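Local coordinates for dTDP-4-dehydrorhamnose reductase (Yersinia enterocolitica, PDB 5U9C), which probably catalyses the NADPH-dependent reduction of dTDP-4-dehydro-beta-L-rhamnose to dTDP-beta-L-rhamnose, at residues 5-10 with 29-34; 57-62 with 98-103; 18-23 with 195-200; 40-45 with 84-89. One frame throughout, in Å; residues are numbered along the deposited sequence. Where two conformers were deposited one is given.

Interactions 1 and 2 lie in one parallel Rossmann-type sheet, their centres about 10 Å apart. Strand 7-11 of interaction 1 and strand 59-62 of interaction 2 are neighbours in it. Interaction 3 packs helix 16-25, which links the two strands of interaction 1, against helix 196-209. Interaction 4 sets the loop before helix 48-55 on helix 76-97, which leads into strand 100-106 of interaction 2. Interactions 3 and 4 are the most distant pair, with centres about 23 Å apart. Along the chain, interaction 1 closes before interaction 2 opens, and the segments of 2 and 4 alternate. Interactions 1 and 2 thus build part of the sheet, while 3 and 4 join elements beside it.

Interaction 1 of 4, residues 5-10 with 29-34; sequences KRKILI and DYNVIV
The ring of Tyr30 carries Ile8 CD1 over one face. This is a CH-pi contact, with CD1 3.6 Å from the ring centroid of Tyr30 and displaced toward the rim. The contact closes the beta-alpha-beta unit of strand 7-11, helix 16-25 and strand 31-34, at one edge of the Rossmann-type sheet. Arg6 meets the same ring obliquely. Its CB lies 3.4 Å from Tyr30 CE1, and its CD comes within 3.3 Å of Tyr30 OH. The guanidinium and ring planes are 36° apart. The Tyr30 hydroxyl has a weak hydrogen bond to Arg210.

Four backbone hydrogen bonds join the strands in parallel register. Asn31 N donates to Arg6 O, and Asn31 O accepts from Ile8 N. Ile33 N and O repeat the pattern with Ile8 O and Ile10 N. Asn31 and Ile33 thus each bond the residues before and after their bridge partners, Lys7 and Leu9.

Ile8, Ile10 and Val32 share the face that packs on Leu25 of helix 16-25. Ile10 CD1 reaches Val32 CG1 at 3.6 Å. Lys7, Leu9 and Ile33 lie on the other face, toward helix 48-55. The Lys7 chain runs alongside Asn31, then bends at chi3 (-75°), and its amine makes a salt bridge with Glu55. Near the start of the strands, one water accepts from Asn31 ND2 at 3.1 Å and donates to Lys5 O at 2.7 Å.

Interaction 2 of 4, residues 57-62 with 98-103; sequences PDVILH and GAWLLY
His62 and Tyr103 lie side by side and point the same way. Both hold CG anti to the backbone N. Their ring planes are 22° apart but slid past each other, with centroids 5.6 Å apart, so there is little overlap. The nearest atoms are His62 CD2 and Tyr103 CD1, 3.5 Å apart. The His62 nitrogens are hydrogen-bonded to Thr11 and Thr87, which fixes the turn of the ring.

Val59 and Trp100 also run alongside each other. Val59 CG1 sits at the edge of the indole, in its plane, 3.7 Å from Trp100 CE3. Leu61 holds CG beside the backbone N (chi1 -51°), and the end of its chain leans to the neighbouring strand, CD2 lying 3.9 Å from Leu102 CB.

These are adjacent parallel strands within the Rossmann-type sheet, where strand 59-62 also pairs with strand 7-11. Ile60 N and His62 N donate to Trp100 O and Leu102 O, respectively, while Ile60 O accepts from Leu102 N. Trp100 N to Asp58 O is the longest of the four bonds, at 3.1 Å, and the least straight.

On the face toward helix 76-97, Ile60 splits its branches. CG2 meets Leu101 CD1 at 3.6 Å, and CD1 lies 4.0 Å from Ala99 CB. Ala99 CB also sits 3.3 Å from Pro57 O.

Interaction 3 of 4, residues 18-23 with 195-200; sequences GAYVTS and SAMQLC
Tyr20 and Cys200 supply the central apolar packing. Tyr20 CB lies 3.8 Å from Cys200 SG. Cys200 holds SG anti to the backbone N (chi1 174°), which carries the sulfur toward helix 16-25. There SG is also 3.9 Å from Val21 CG2. SG comes within 3.5 Å of Tyr20 O as well, so the thiol rests on the backbone between Tyr20 and Val21. Ala196 CB adds a contact to the aromatic ring, 3.8 Å from Tyr20 CE2 and oblique to the ring plane.

The sulfur-aromatic kind of contact is made by Met197, present as selenomethionine. Two conformers were deposited; one is described. Its CB stands over one face of the Tyr20 ring, toward the rim. The chain bends at chi2 and brings SE to 3.6 Å from Tyr20 CD1. Selenium approaches obliquely, 51° off the ring normal, in a Met-aromatic contact.

The two helix segments cross at -40°, with axes 9.0 Å apart at closest approach. Helix 16-25 follows the first strand of the Rossmann-type fold. Gly18 probably belongs to the glycine-rich nucleotide-binding motif, in the TGxxGxxG form of extended short-chain dehydrogenases.

Polar bonds stay within each helix or go to other parts of the chain. Ser195 is the N-cap of helix 196-209, and its OG accepts from Gln198 N at 3.2 Å. In the other helix, Gly18 O accepts from both Thr22 N and Thr22 OG1, which reach it from opposite faces of the carbonyl plane. The Tyr20 hydroxyl is hydrogen-bonded to Gly160 N, which anchors the far end of the ring.

Interaction 4 of 4, residues 40-45 with 84-89; sequences LNLSVP and HLATEQ. With IMD (imidazole), chain H.
Leu85 meets Pro45 loosely, with Leu85 CB 4.5 Å from Pro45 CG. Its side chain also packs on Tyr266 of a second subunit, so this part of helix 76-97 lies close to a subunit interface.

Ala86 comes next and faces the loop directly. Its CB touches Leu42 CD2 at 3.7 Å, and its CA lies 3.9 Å from Pro45 CB. Leu42 thus meets the methyl, and Pro45 the backbone beside it. Ile48, from the helix that follows the loop, packs on Ala86 too.

Gln89, one helical turn after Ala86, faces the loop again. Its CG lies 3.4 Å from Pro45 O. The chain bends at chi2 (-61°), and a water then donates to both Gln89 OE1 and Pro45 O, at 2.7 Å each. An imidazole, probably from the crystallisation liquor, makes a weak hydrogen bond from its N1 to Gln89 OE1.

The loop that packs here contains a type I turn from Asn41 to Val44. Asn41 OD1 accepts from Ser43 N at 2.9 Å, an Asx turn, and from Ser43 OG, both on the same face of its amide plane. These local bonds are consistent with a turn set within the loop itself. The two segments share no direct hydrogen bond, so their join depends mainly on the fit of Leu42 and Pro45 against Ala86, with the water as the polar link.

Interaction 1 of 4, residues 5-10 with 29-34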
loop_
_atom_site.group_PDB
_atom_site.type_symbol
_atom_site.label_atom_id
_atom_site.label_comp_id
_atom_site.label_asym_id
_atom_site.label_seq_id
_atom_site.Cartn_x
_atom_site.Cartn_y
_atom_site.Cartn_z
ATOM N N LYS D 5 25.595 7.514 -48.209
ATOM C CA LYS D 5 25.371 6.439 -47.234
ATOM C C LYS D 5 24.401 6.893 -46.154
ATOM O O LYS D 5 24.380 8.061 -45.809
ATOM C CB LYS D 5 26.692 6.052 -46.569
ATOM C CG LYS D 5 27.725 5.457 -47.517
ATOM C CD LYS D 5 29.077 5.321 -46.825
ATOM C CE LYS D 5 30.033 4.421 -47.597
ATOM N NZ LYS D 5 29.574 2.998 -47.602
ATOM N N ARG D 6 23.584 5.968 -45.653
ATOM C CA ARG D 6 22.657 6.257 -44.544
ATOM C C ARG D 6 23.524 6.573 -43.306
ATOM O O ARG D 6 24.532 5.894 -43.063
ATOM C CB ARG D 6 21.812 5.046 -44.202
ATOM C CG ARG D 6 20.985 4.408 -45.311
ATOM C CD ARG D 6 20.431 3.088 -44.757
ATOM N NE ARG D 6 19.830 2.192 -45.745
ATOM C CZ ARG D 6 18.575 2.263 -46.189
ATOM N NH1 ARG D 6 18.142 1.376 -47.083
ATOM N NH2 ARG D 6 17.752 3.220 -45.767
ATOM N N LYS D 7 23.130 7.580 -42.527
ATOM C CA LYS D 7 23.924 8.008 -41.384
ATOM C C LYS D 7 23.296 7.586 -40.038
ATOM O O LYS D 7 22.079 7.757 -39.819
ATOM C CB LYS D 7 24.140 9.538 -41.444
ATOM C CG LYS D 7 24.980 10.074 -40.296
ATOM C CD LYS D 7 25.057 11.604 -40.203
ATOM C CE LYS D 7 25.966 12.247 -41.239
ATOM N NZ LYS D 7 26.159 13.708 -40.945
ATOM N N ILE D 8 24.142 7.017 -39.182
ATOM C CA ILE D 8 23.811 6.615 -37.813
ATOM C C ILE D 8 24.586 7.518 -36.848
ATOM O O ILE D 8 25.815 7.648 -36.945
ATOM C CB ILE D 8 24.242 5.168 -37.509
ATOM C CG1 ILE D 8 23.392 4.191 -38.304
ATOM C CG2 ILE D 8 24.083 4.876 -36.019
ATOM C CD1 ILE D 8 23.884 2.760 -38.269
ATOM N N LEU D 9 23.876 8.135 -35.922
ATOM C CA LEU D 9 24.489 8.969 -34.896
ATOM C C LEU D 9 24.310 8.237 -33.548
ATOM O O LEU D 9 23.182 7.904 -33.161
ATOM C CB LEU D 9 23.859 10.353 -34.915
ATOM C CG LEU D 9 24.471 11.397 -33.980
ATOM C CD1 LEU D 9 24.214 12.815 -34.490
ATOM C CD2 LEU D 9 23.961 11.242 -32.552
ATOM N N ILE D 10 25.423 7.977 -32.857
ATOM C CA ILE D 10 25.427 7.222 -31.589
ATOM C C ILE D 10 25.902 8.026 -30.390
ATOM O O ILE D 10 26.965 8.634 -30.457
ATOM C CB ILE D 10 26.399 6.003 -31.668
ATOM C CG1 ILE D 10 26.110 5.187 -32.916
ATOM C CG2 ILE D 10 26.315 5.125 -30.397
ATOM C CD1 ILE D 10 26.984 3.970 -33.088
ATOM N N ASP D 29 26.856 -0.884 -44.444
ATOM C CA ASP D 29 26.836 0.230 -45.401
ATOM C C ASP D 29 26.699 1.608 -44.703
ATOM O O ASP D 29 26.737 2.642 -45.353
ATOM C CB ASP D 29 25.622 0.108 -46.344
ATOM C CG ASP D 29 25.641 -1.140 -47.196
ATOM O OD1 ASP D 29 26.702 -1.788 -47.303
ATOM O OD2 ASP D 29 24.578 -1.456 -47.786
ATOM N N TYR D 30 26.527 1.614 -43.391
ATOM C CA TYR D 30 26.297 2.870 -42.664
ATOM C C TYR D 30 27.514 3.779 -42.409
ATOM O O TYR D 30 28.621 3.310 -42.243
ATOM C CB TYR D 30 25.603 2.546 -41.331
ATOM C CG TYR D 30 24.135 2.196 -41.481
ATOM C CD1 TYR D 30 23.189 3.199 -41.477
ATOM C CD2 TYR D 30 23.690 0.883 -41.615
ATOM C CE1 TYR D 30 21.849 2.928 -41.599
ATOM C CE2 TYR D 30 22.330 0.602 -41.760
ATOM C CZ TYR D 30 21.419 1.636 -41.748
ATOM O OH TYR D 30 20.051 1.444 -41.870
ATOM N N ASN D 31 27.278 5.091 -42.419
ATOM C CA ASN D 31 28.272 6.099 -42.047
ATOM C C ASN D 31 27.955 6.378 -40.563
ATOM O O ASN D 31 26.858 6.858 -40.248
ATOM C CB ASN D 31 28.095 7.372 -42.873
ATOM C CG ASN D 31 28.899 8.556 -42.324
ATOM O OD1 ASN D 31 30.004 8.387 -41.801
ATOM N ND2 ASN D 31 28.338 9.766 -42.444
ATOM N N VAL D 32 28.899 6.108 -39.666
ATOM C CA VAL D 32 28.646 6.222 -38.219
ATOM C C VAL D 32 29.316 7.423 -37.562
ATOM O O VAL D 32 30.519 7.599 -37.670
ATOM C CB VAL D 32 29.126 4.950 -37.487
ATOM C CG1 VAL D 32 28.707 4.972 -36.026
ATOM C CG2 VAL D 32 28.576 3.696 -38.157
ATOM N N ILE D 33 28.528 8.229 -36.869
ATOM C CA ILE D 33 29.025 9.397 -36.132
ATOM C C ILE D 33 28.940 9.032 -34.651
ATOM O O ILE D 33 27.841 8.835 -34.094
ATOM C CB ILE D 33 28.152 10.659 -36.393
ATOM C CG1 ILE D 33 28.029 10.937 -37.886
ATOM C CG2 ILE D 33 28.721 11.885 -35.670
ATOM C CD1 ILE D 33 29.347 11.161 -38.580
ATOM N N VAL D 34 30.097 8.917 -34.022
ATOM C CA VAL D 34 30.185 8.583 -32.606
ATOM C C VAL D 34 30.398 9.898 -31.868
ATOM O O VAL D 34 31.457 10.501 -31.979
ATOM C CB VAL D 34 31.350 7.611 -32.320
ATOM C CG1 VAL D 34 31.417 7.273 -30.828
ATOM C CG2 VAL D 34 31.199 6.342 -33.152
HETATM O O HOH W 1 26.218 9.775 -44.730
HETATM O O HOH W 2 24.288 3.293 -46.389
#

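Interaction 2 of 4, residues 57-62 with 98-103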
loop_
_atom_site.group_PDB
_atom_site.type_symbol
_atom_site.label_atom_id
_atom_site.label_comp_id
_atom_site.label_asym_id
_atom_site.label_seq_id
_atom_site.Cartn_x
_atom_site.Cartn_y
_atom_site.Cartn_z
ATOM N N PRO D 57 20.946 12.816 -39.206
ATOM C CA PRO D 57 21.087 11.373 -39.253
ATOM C C PRO D 57 19.798 10.695 -39.675
ATOM O O PRO D 57 18.723 11.262 -39.508
ATOM C CB PRO D 57 21.393 11.018 -37.796
ATOM C CG PRO D 57 20.672 12.064 -36.998
ATOM C CD PRO D 57 20.755 13.320 -37.831
ATOM N N ASP D 58 19.910 9.495 -40.223
ATOM C CA ASP D 58 18.743 8.665 -40.558
ATOM C C ASP D 58 18.358 7.825 -39.331
ATOM O O ASP D 58 17.184 7.440 -39.153
ATOM C CB ASP D 58 19.088 7.717 -41.689
ATOM C CG ASP D 58 19.485 8.454 -42.937
ATOM O OD1 ASP D 58 18.598 9.045 -43.582
ATOM O OD2 ASP D 58 20.685 8.473 -43.231
ATOM N N VAL D 59 19.365 7.527 -38.511
ATOM C CA VAL D 59 19.193 6.732 -37.309
ATOM C C VAL D 59 19.962 7.348 -36.154
ATOM O O VAL D 59 21.103 7.794 -36.327
ATOM C CB VAL D 59 19.725 5.296 -37.557
ATOM C CG1 VAL D 59 19.828 4.492 -36.263
ATOM C CG2 VAL D 59 18.863 4.576 -38.585
ATOM N N ILE D 60 19.342 7.345 -34.972
ATOM C CA ILE D 60 19.965 7.813 -33.738
ATOM C C ILE D 60 19.864 6.712 -32.691
ATOM O O ILE D 60 18.770 6.235 -32.414
ATOM C CB ILE D 60 19.303 9.080 -33.170
ATOM C CG1 ILE D 60 19.454 10.235 -34.157
ATOM C CG2 ILE D 60 19.950 9.456 -31.833
ATOM C CD1 ILE D 60 18.644 11.467 -33.797
ATOM N N LEU D 61 21.014 6.308 -32.146
ATOM C CA LEU D 61 21.108 5.294 -31.119
ATOM C C LEU D 61 21.515 6.059 -29.863
ATOM O O LEU D 61 22.676 6.523 -29.749
ATOM C CB LEU D 61 22.173 4.243 -31.467
ATOM C CG LEU D 61 22.082 3.616 -32.861
ATOM C CD1 LEU D 61 23.136 2.553 -32.999
ATOM C CD2 LEU D 61 20.719 3.003 -33.120
ATOM N N HIS D 62 20.582 6.189 -28.931
ATOM C CA HIS D 62 20.801 6.952 -27.711
ATOM C C HIS D 62 21.069 6.038 -26.532
ATOM O O HIS D 62 20.135 5.563 -25.890
ATOM C CB HIS D 62 19.624 7.886 -27.444
ATOM C CG HIS D 62 19.775 8.676 -26.190
ATOM N ND1 HIS D 62 20.995 9.170 -25.776
ATOM C CD2 HIS D 62 18.860 9.137 -25.308
ATOM C CE1 HIS D 62 20.829 9.846 -24.655
ATOM N NE2 HIS D 62 19.542 9.854 -24.358
ATOM N N GLY D 98 13.400 13.608 -38.884
ATOM C CA GLY D 98 12.786 12.341 -39.327
ATOM C C GLY D 98 13.588 11.065 -39.080
ATOM O O GLY D 98 13.379 10.050 -39.748
ATOM N N ALA D 99 14.480 11.099 -38.097
ATOM C CA ALA D 99 15.307 9.950 -37.803
ATOM C C ALA D 99 14.588 8.933 -36.928
ATOM O O ALA D 99 13.809 9.299 -36.027
ATOM C CB ALA D 99 16.585 10.408 -37.103
ATOM N N TRP D 100 14.857 7.656 -37.191
ATOM C CA TRP D 100 14.369 6.558 -36.344
ATOM C C TRP D 100 15.259 6.590 -35.100
ATOM O O TRP D 100 16.482 6.621 -35.219
ATOM C CB TRP D 100 14.494 5.241 -37.092
ATOM C CG TRP D 100 14.165 3.972 -36.345
ATOM C CD1 TRP D 100 12.940 3.351 -36.260
ATOM C CD2 TRP D 100 15.096 3.105 -35.692
ATOM N NE1 TRP D 100 13.059 2.173 -35.560
ATOM C CE2 TRP D 100 14.370 1.994 -35.210
ATOM C CE3 TRP D 100 16.475 3.170 -35.446
ATOM C CZ2 TRP D 100 14.978 0.957 -34.504
ATOM C CZ3 TRP D 100 17.072 2.142 -34.749
ATOM C CH2 TRP D 100 16.321 1.045 -34.285
ATOM N N LEU D 101 14.641 6.617 -33.918
ATOM C CA LEU D 101 15.352 6.748 -32.656
ATOM C C LEU D 101 15.249 5.532 -31.764
ATOM O O LEU D 101 14.149 5.086 -31.423
ATOM C CB LEU D 101 14.799 7.954 -31.895
ATOM C CG LEU D 101 15.284 8.219 -30.466
ATOM C CD1 LEU D 101 16.783 8.438 -30.404
ATOM C CD2 LEU D 101 14.582 9.441 -29.916
ATOM N N LEU D 102 16.398 5.033 -31.339
ATOM C CA LEU D 102 16.464 3.904 -30.433
ATOM C C LEU D 102 16.909 4.445 -29.096
ATOM O O LEU D 102 17.928 5.121 -29.013
ATOM C CB LEU D 102 17.424 2.826 -30.951
ATOM C CG LEU D 102 17.787 1.640 -30.034
ATOM C CD1 LEU D 102 16.611 1.021 -29.350
ATOM C CD2 LEU D 102 18.527 0.563 -30.812
ATOM N N TYR D 103 16.118 4.188 -28.069
ATOM C CA TYR D 103 16.419 4.629 -26.704
ATOM C C TYR D 103 16.611 3.403 -25.825
ATOM O O TYR D 103 15.732 2.552 -25.741
ATOM C CB TYR D 103 15.281 5.513 -26.142
ATOM C CG TYR D 103 15.455 5.983 -24.704
ATOM C CD1 TYR D 103 16.599 6.672 -24.309
ATOM C CD2 TYR D 103 14.434 5.834 -23.759
ATOM C CE1 TYR D 103 16.757 7.137 -23.010
ATOM C CE2 TYR D 103 14.583 6.306 -22.454
ATOM C CZ TYR D 103 15.743 6.963 -22.096
ATOM O OH TYR D 103 15.912 7.454 -20.832
#

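Interaction 3 of 4, residues 18-23 with 195-200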
loop_
_atom_site.group_PDB
_atom_site.type_symbol
_atom_site.label_atom_id
_atom_site.label_comp_id
_atom_site.label_asym_id
_atom_site.label_seq_id
_atom_site.Cartn_x
_atom_site.Cartn_y
_atom_site.Cartn_z
ATOM N N GLY D 18 27.558 0.309 -26.253
ATOM C CA GLY D 18 27.955 1.138 -27.388
ATOM C C GLY D 18 29.182 0.677 -28.151
ATOM O O GLY D 18 29.237 0.808 -29.379
ATOM N N ALA D 19 30.178 0.169 -27.422
ATOM C CA ALA D 19 31.418 -0.305 -28.038
ATOM C C ALA D 19 31.146 -1.522 -28.934
ATOM O O ALA D 19 31.687 -1.608 -30.032
ATOM C CB ALA D 19 32.484 -0.621 -26.975
ATOM N N TYR D 20 30.306 -2.453 -28.463
ATOM C CA TYR D 20 29.959 -3.605 -29.280
ATOM C C TYR D 20 29.232 -3.128 -30.557
ATOM O O TYR D 20 29.555 -3.562 -31.648
ATOM C CB TYR D 20 29.068 -4.610 -28.526
ATOM C CG TYR D 20 29.717 -5.457 -27.412
ATOM C CD1 TYR D 20 30.483 -6.592 -27.705
ATOM C CD2 TYR D 20 29.451 -5.192 -26.082
ATOM C CE1 TYR D 20 31.031 -7.378 -26.679
ATOM C CE2 TYR D 20 29.982 -5.969 -25.058
ATOM C CZ TYR D 20 30.762 -7.058 -25.350
ATOM O OH TYR D 20 31.258 -7.804 -24.295
ATOM N N VAL D 21 28.274 -2.217 -30.408
ATOM C CA VAL D 21 27.492 -1.728 -31.546
ATOM C C VAL D 21 28.357 -1.022 -32.599
ATOM O O VAL D 21 28.288 -1.363 -33.778
ATOM C CB VAL D 21 26.313 -0.829 -31.099
ATOM C CG1 VAL D 21 25.573 -0.270 -32.304
ATOM C CG2 VAL D 21 25.342 -1.633 -30.253
ATOM N N THR D 22 29.158 -0.049 -32.162
ATOM C CA THR D 22 30.062 0.706 -33.045
ATOM C C THR D 22 30.931 -0.271 -33.835
ATOM O O THR D 22 31.101 -0.137 -35.050
ATOM C CB THR D 22 30.944 1.695 -32.222
ATOM O OG1 THR D 22 30.102 2.623 -31.507
ATOM C CG2 THR D 22 31.875 2.483 -33.114
ATOM N N SER D 23 31.440 -1.279 -33.139
ATOM C CA SER D 23 32.272 -2.299 -33.751
ATOM C C SER D 23 31.494 -3.124 -34.790
ATOM O O SER D 23 31.957 -3.282 -35.917
ATOM C CB SER D 23 32.873 -3.190 -32.657
ATOM O OG SER D 23 33.595 -4.260 -33.211
ATOM N N SER D 195 22.649 -9.838 -21.773
ATOM C CA SER D 195 23.958 -9.942 -22.424
ATOM C C SER D 195 24.114 -8.785 -23.400
ATOM O O SER D 195 23.326 -8.666 -24.348
ATOM C CB SER D 195 24.078 -11.267 -23.193
ATOM O OG SER D 195 25.147 -11.212 -24.132
ATOM N N ALA D 196 25.110 -7.929 -23.177
ATOM C CA ALA D 196 25.354 -6.800 -24.080
ATOM C C ALA D 196 25.627 -7.283 -25.519
ATOM O O ALA D 196 25.162 -6.653 -26.464
ATOM C CB ALA D 196 26.493 -5.911 -23.581
HETATM N N MSE D 197 26.352 -8.394 -25.682
HETATM C CA MSE D 197 26.656 -8.902 -27.042
HETATM C C MSE D 197 25.402 -9.376 -27.753
HETATM O O MSE D 197 25.259 -9.152 -28.959
HETATM C CB MSE D 197 27.771 -9.959 -27.031
HETATM C CG MSE D 197 28.144 -10.471 -28.439
HETATM SE SE MSE D 197 28.773 -9.059 -29.697
HETATM C CE MSE D 197 28.583 -10.072 -31.383
ATOM N N GLN D 198 24.481 -10.017 -27.038
ATOM C CA GLN D 198 23.215 -10.456 -27.663
ATOM C C GLN D 198 22.355 -9.238 -27.994
ATOM O O GLN D 198 21.751 -9.170 -29.072
ATOM C CB GLN D 198 22.414 -11.411 -26.769
ATOM C CG GLN D 198 23.036 -12.781 -26.538
ATOM C CD GLN D 198 22.181 -13.705 -25.652
ATOM O OE1 GLN D 198 21.496 -13.257 -24.705
ATOM N NE2 GLN D 198 22.223 -15.017 -25.961
ATOM N N LEU D 199 22.337 -8.266 -27.080
ATOM C CA LEU D 199 21.564 -7.033 -27.292
ATOM C C LEU D 199 22.115 -6.295 -28.528
ATOM O O LEU D 199 21.351 -5.763 -29.344
ATOM C CB LEU D 199 21.581 -6.146 -26.045
ATOM C CG LEU D 199 20.902 -4.782 -26.151
ATOM C CD1 LEU D 199 19.474 -4.932 -26.668
ATOM C CD2 LEU D 199 20.925 -4.073 -24.808
ATOM N N CYS D 200 23.437 -6.296 -28.669
ATOM C CA CYS D 200 24.085 -5.679 -29.837
ATOM C C CYS D 200 23.568 -6.328 -31.136
ATOM O O CYS D 200 23.131 -5.656 -32.047
ATOM C CB CYS D 200 25.608 -5.842 -29.744
ATOM S SG CYS D 200 26.509 -5.266 -31.199
#

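Interaction 4 of 4, residues 40-45 with 84-89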
loop_
_atom_site.group_PDB
_atom_site.type_symbol
_atom_site.label_atom_id
_atom_site.label_comp_id
_atom_site.label_asym_id
_atom_site.label_seq_id
_atom_site.Cartn_x
_atom_site.Cartn_y
_atom_site.Cartn_z
ATOM N N LEU D 40 28.713 16.424 -28.116
ATOM C CA LEU D 40 27.462 16.185 -27.396
ATOM C C LEU D 40 27.799 15.784 -25.966
ATOM O O LEU D 40 28.566 14.846 -25.730
ATOM C CB LEU D 40 26.621 15.125 -28.113
ATOM C CG LEU D 40 25.185 14.922 -27.611
ATOM C CD1 LEU D 40 24.302 14.285 -28.672
ATOM C CD2 LEU D 40 25.143 14.133 -26.311
ATOM N N ASN D 41 27.268 16.551 -25.026
ATOM C CA ASN D 41 27.495 16.356 -23.604
ATOM C C ASN D 41 26.107 16.394 -22.940
ATOM O O ASN D 41 25.356 17.364 -23.110
ATOM C CB ASN D 41 28.417 17.481 -23.118
ATOM C CG ASN D 41 28.770 17.397 -21.640
ATOM O OD1 ASN D 41 28.099 16.716 -20.843
ATOM N ND2 ASN D 41 29.828 18.133 -21.251
ATOM N N LEU D 42 25.755 15.324 -22.225
ATOM C CA LEU D 42 24.454 15.238 -21.547
ATOM C C LEU D 42 24.253 16.369 -20.548
ATOM O O LEU D 42 23.115 16.735 -20.280
ATOM C CB LEU D 42 24.270 13.899 -20.842
ATOM C CG LEU D 42 24.292 12.649 -21.727
ATOM C CD1 LEU D 42 24.060 11.423 -20.862
ATOM C CD2 LEU D 42 23.271 12.701 -22.829
ATOM N N SER D 43 25.344 16.922 -20.010
ATOM C CA SER D 43 25.239 18.037 -19.063
ATOM C C SER D 43 25.035 19.380 -19.756
ATOM O O SER D 43 24.941 20.377 -19.082
ATOM C CB SER D 43 26.478 18.129 -18.170
ATOM O OG SER D 43 27.605 18.381 -18.967
ATOM N N VAL D 44 25.026 19.398 -21.092
ATOM C CA VAL D 44 24.768 20.613 -21.865
ATOM C C VAL D 44 23.632 20.265 -22.850
ATOM O O VAL D 44 23.829 20.252 -24.069
ATOM C CB VAL D 44 26.032 21.114 -22.612
ATOM C CG1 VAL D 44 25.777 22.465 -23.270
ATOM C CG2 VAL D 44 27.210 21.254 -21.648
ATOM N N PRO D 45 22.431 19.964 -22.319
ATOM C CA PRO D 45 21.313 19.622 -23.193
ATOM C C PRO D 45 20.929 20.731 -24.174
ATOM O O PRO D 45 20.425 20.439 -25.248
ATOM C CB PRO D 45 20.164 19.341 -22.206
ATOM C CG PRO D 45 20.542 20.046 -20.962
ATOM C CD PRO D 45 22.031 19.977 -20.903
ATOM N N HIS D 84 16.697 12.787 -18.496
ATOM C CA HIS D 84 15.442 13.351 -18.977
ATOM C C HIS D 84 15.627 14.533 -19.915
ATOM O O HIS D 84 15.265 14.443 -21.076
ATOM C CB HIS D 84 14.512 13.718 -17.835
ATOM C CG HIS D 84 13.283 14.441 -18.281
ATOM N ND1 HIS D 84 12.705 15.443 -17.539
ATOM C CD2 HIS D 84 12.591 14.387 -19.446
ATOM C CE1 HIS D 84 11.653 15.914 -18.186
ATOM N NE2 HIS D 84 11.571 15.299 -19.353
ATOM N N LEU D 85 16.186 15.632 -19.430
ATOM C CA LEU D 85 16.308 16.811 -20.277
ATOM C C LEU D 85 17.127 16.568 -21.551
ATOM O O LEU D 85 16.719 16.992 -22.615
ATOM C CB LEU D 85 16.840 18.004 -19.478
ATOM C CG LEU D 85 16.002 18.373 -18.235
ATOM C CD1 LEU D 85 16.601 19.608 -17.608
ATOM C CD2 LEU D 85 14.536 18.628 -18.552
ATOM N N ALA D 86 18.269 15.890 -21.447
ATOM C CA ALA D 86 19.075 15.603 -22.617
ATOM C C ALA D 86 18.300 14.726 -23.610
ATOM O O ALA D 86 18.325 14.980 -24.799
ATOM C CB ALA D 86 20.392 14.940 -22.229
ATOM N N THR D 87 17.593 13.728 -23.098
ATOM C CA THR D 87 16.840 12.796 -23.927
ATOM C C THR D 87 15.711 13.542 -24.655
ATOM O O THR D 87 15.429 13.236 -25.806
ATOM C CB THR D 87 16.303 11.635 -23.071
ATOM O OG1 THR D 87 17.406 10.922 -22.513
ATOM C CG2 THR D 87 15.455 10.658 -23.881
ATOM N N GLU D 88 15.100 14.526 -23.984
ATOM C CA GLU D 88 14.051 15.345 -24.576
ATOM C C GLU D 88 14.580 16.093 -25.798
ATOM O O GLU D 88 13.907 16.167 -26.821
ATOM C CB GLU D 88 13.498 16.334 -23.546
ATOM C CG GLU D 88 12.564 17.439 -24.064
ATOM C CD GLU D 88 11.230 16.940 -24.608
ATOM O OE1 GLU D 88 10.859 15.778 -24.347
ATOM O OE2 GLU D 88 10.536 17.724 -25.307
ATOM N N GLN D 89 15.772 16.666 -25.689
ATOM C CA GLN D 89 16.367 17.368 -26.838
ATOM C C GLN D 89 16.699 16.404 -27.976
ATOM O O GLN D 89 16.495 16.721 -29.142
ATOM C CB GLN D 89 17.582 18.171 -26.406
ATOM C CG GLN D 89 17.206 19.276 -25.428
ATOM C CD GLN D 89 16.254 20.265 -26.033
ATOM O OE1 GLN D 89 16.539 20.856 -27.072
ATOM N NE2 GLN D 89 15.117 20.466 -25.380
HETATM N N1 IMD H . 15.036 23.454 -28.391
HETATM C C2 IMD H . 14.062 22.660 -28.893
HETATM N N3 IMD H . 13.570 23.243 -30.011
HETATM C C4 IMD H . 14.233 24.403 -30.210
HETATM C C5 IMD H . 15.153 24.537 -29.191
HETATM O O HOH W 3 19.104 21.421 -27.442
#